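Local structure of KmHsv2 (Kluyveromyces marxianus, 3VU4) at residues R232-R236 against H265-I269. The protein is a seven-bladed beta-propeller PROPPIN that, as in the related Atg18, probably binds phosphoinositides on membranes. Sequence-based numbering, arbitrary orientation.
Sequences REFRR and HVFEI
Phe234 and Phe267 pack against each other between two blades of the propeller, passing one another in opposed directions with ring planes inclined at 37°. With CG anti to the carbonyl carbon (chi1 -55°), the Phe234 ring lies over CB of Phe267, which sits 3.7 Å from the ring centroid, almost exactly on its normal, a CH-pi contact. CB of Phe234 in turn reaches CD1 of Phe267 at 3.4 Å. Phenylalanine suits both places because its broad apolar surface covers an interface of two strands joined here by side chains, with no backbone bond between the segments. The Phe234 edge faces the carbonyl O of Glu268, 3.4 Å from CZ, and CZ also meets CD1 of Ile269 at 4.1 Å. With an alanine at Phe234, CB of Phe267 and CD1 of Ile269 would probably lose their aromatic partner and a gap would open between the blades. At one end, Arg232 NE donates a hydrogen bond to Ile269 O (2.6 Å), on a lone pair, and NH2 adds a weak one; arginine suits the place because both donors of its long arm reach this oxygen. Toward the other end, CG of Arg236 lies 4.3 Å from CZ of Phe267, while the Arg236 guanidinium is held by a salt bridge to Asp239. Phe267 also reaches Ile220 in the facing blade and Val257 in its own sheet. Strand 230-235, outermost in its four-stranded blade, runs roughly antiparallel to inner strand 263-268 of the next.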
loop_
_atom_site.group_PDB
_atom_site.type_symbol
_atom_site.label_atom_id
_atom_site.label_comp_id
_atom_site.label_asym_id
_atom_site.label_seq_id
_atom_site.Cartn_x
_atom_site.Cartn_y
_atom_site.Cartn_z
ATOM N N ARG A 232 -11.040 6.557 -13.921
ATOM C CA ARG A 232 -10.999 5.200 -14.467
ATOM C C ARG A 232 -11.895 4.234 -13.696
ATOM O O ARG A 232 -12.182 4.428 -12.510
ATOM C CB ARG A 232 -9.577 4.650 -14.420
ATOM C CG ARG A 232 -8.571 5.426 -15.211
ATOM C CD ARG A 232 -8.552 4.991 -16.657
ATOM N NE ARG A 232 -7.562 5.759 -17.401
ATOM C CZ ARG A 232 -7.863 6.657 -18.330
ATOM N NH1 ARG A 232 -9.131 6.897 -18.634
ATOM N NH2 ARG A 232 -6.898 7.314 -18.948
ATOM N N GLU A 233 -12.325 3.186 -14.384
ATOM C CA GLU A 233 -13.142 2.166 -13.762
ATOM C C GLU A 233 -12.758 0.832 -14.403
ATOM O O GLU A 233 -12.661 0.725 -15.627
ATOM C CB GLU A 233 -14.644 2.452 -13.938
ATOM C CG GLU A 233 -15.477 1.835 -12.821
ATOM C CD GLU A 233 -16.968 2.174 -12.875
ATOM O OE1 GLU A 233 -17.704 1.545 -13.664
ATOM O OE2 GLU A 233 -17.406 3.068 -12.120
ATOM N N PHE A 234 -12.505 -0.168 -13.560
ATOM C CA PHE A 234 -12.133 -1.494 -14.031
ATOM C C PHE A 234 -13.083 -2.544 -13.465
ATOM O O PHE A 234 -13.567 -2.411 -12.347
ATOM C CB PHE A 234 -10.709 -1.817 -13.595
ATOM C CG PHE A 234 -9.703 -0.794 -14.011
ATOM C CD1 PHE A 234 -9.309 -0.686 -15.337
ATOM C CD2 PHE A 234 -9.139 0.063 -13.071
ATOM C CE1 PHE A 234 -8.362 0.261 -15.726
ATOM C CE2 PHE A 234 -8.191 1.015 -13.448
ATOM C CZ PHE A 234 -7.802 1.111 -14.780
ATOM N N ARG A 235 -13.347 -3.587 -14.238
ATOM C CA ARG A 235 -14.226 -4.660 -13.794
ATOM C C ARG A 235 -13.327 -5.835 -13.479
ATOM O O ARG A 235 -12.448 -6.169 -14.263
ATOM C CB ARG A 235 -15.194 -5.040 -14.907
ATOM C CG ARG A 235 -15.864 -3.840 -15.542
ATOM C CD ARG A 235 -17.133 -3.466 -14.827
ATOM N NE ARG A 235 -18.277 -4.125 -15.449
ATOM C CZ ARG A 235 -19.520 -4.064 -14.982
ATOM N NH1 ARG A 235 -19.785 -3.374 -13.877
ATOM N NH2 ARG A 235 -20.497 -4.689 -15.629
ATOM N N ARG A 236 -13.525 -6.453 -12.324
ATOM C CA ARG A 236 -12.700 -7.587 -11.951
ATOM C C ARG A 236 -13.249 -8.822 -12.635
ATOM O O ARG A 236 -12.537 -9.803 -12.866
ATOM C CB ARG A 236 -12.696 -7.739 -10.430
ATOM C CG ARG A 236 -11.814 -6.702 -9.750
ATOM C CD ARG A 236 -12.119 -6.492 -8.270
ATOM N NE ARG A 236 -12.053 -7.692 -7.430
ATOM C CZ ARG A 236 -11.247 -8.735 -7.621
ATOM N NH1 ARG A 236 -10.405 -8.780 -8.652
ATOM N NH2 ARG A 236 -11.270 -9.730 -6.750
ATOM N N HIS A 265 -3.288 -9.427 -10.612
ATOM C CA HIS A 265 -3.916 -8.758 -11.754
ATOM C C HIS A 265 -3.314 -7.366 -11.934
ATOM O O HIS A 265 -2.950 -6.701 -10.959
ATOM C CB HIS A 265 -5.422 -8.585 -11.528
ATOM C CG HIS A 265 -6.136 -9.844 -11.136
ATOM N ND1 HIS A 265 -6.608 -10.754 -12.058
ATOM C CD2 HIS A 265 -6.464 -10.337 -9.917
ATOM C CE1 HIS A 265 -7.197 -11.751 -11.425
ATOM N NE2 HIS A 265 -7.123 -11.523 -10.125
ATOM N N VAL A 266 -3.218 -6.920 -13.178
ATOM C CA VAL A 266 -2.685 -5.600 -13.453
ATOM C C VAL A 266 -3.682 -4.836 -14.300
ATOM O O VAL A 266 -4.159 -5.346 -15.312
ATOM C CB VAL A 266 -1.350 -5.674 -14.208
ATOM C CG1 VAL A 266 -0.922 -4.276 -14.636
ATOM C CG2 VAL A 266 -0.288 -6.316 -13.320
ATOM N N PHE A 267 -4.017 -3.625 -13.862
ATOM C CA PHE A 267 -4.946 -2.762 -14.589
ATOM C C PHE A 267 -4.149 -1.570 -15.107
ATOM O O PHE A 267 -3.187 -1.120 -14.467
ATOM C CB PHE A 267 -6.077 -2.300 -13.669
ATOM C CG PHE A 267 -6.947 -3.415 -13.189
ATOM C CD1 PHE A 267 -7.995 -3.874 -13.967
ATOM C CD2 PHE A 267 -6.697 -4.034 -11.965
ATOM C CE1 PHE A 267 -8.794 -4.944 -13.535
ATOM C CE2 PHE A 267 -7.480 -5.093 -11.530
ATOM C CZ PHE A 267 -8.531 -5.550 -12.313
ATOM N N GLU A 268 -4.544 -1.054 -16.260
ATOM C CA GLU A 268 -3.820 0.060 -16.854
ATOM C C GLU A 268 -4.537 1.403 -16.768
ATOM O O GLU A 268 -5.630 1.558 -17.318
ATOM C CB GLU A 268 -3.508 -0.283 -18.316
ATOM C CG GLU A 268 -2.921 0.856 -19.147
ATOM C CD GLU A 268 -2.637 0.428 -20.578
ATOM O OE1 GLU A 268 -1.582 -0.198 -20.820
ATOM O OE2 GLU A 268 -3.481 0.699 -21.461
ATOM N N ILE A 269 -3.925 2.366 -16.077
ATOM C CA ILE A 269 -4.495 3.711 -15.954
ATOM C C ILE A 269 -4.161 4.534 -17.217
ATOM O O ILE A 269 -5.008 5.259 -17.755
ATOM C CB ILE A 269 -3.976 4.431 -14.683
ATOM C CG1 ILE A 269 -4.745 3.930 -13.451
ATOM C CG2 ILE A 269 -4.145 5.941 -14.816
ATOM C CD1 ILE A 269 -4.416 2.509 -13.033
#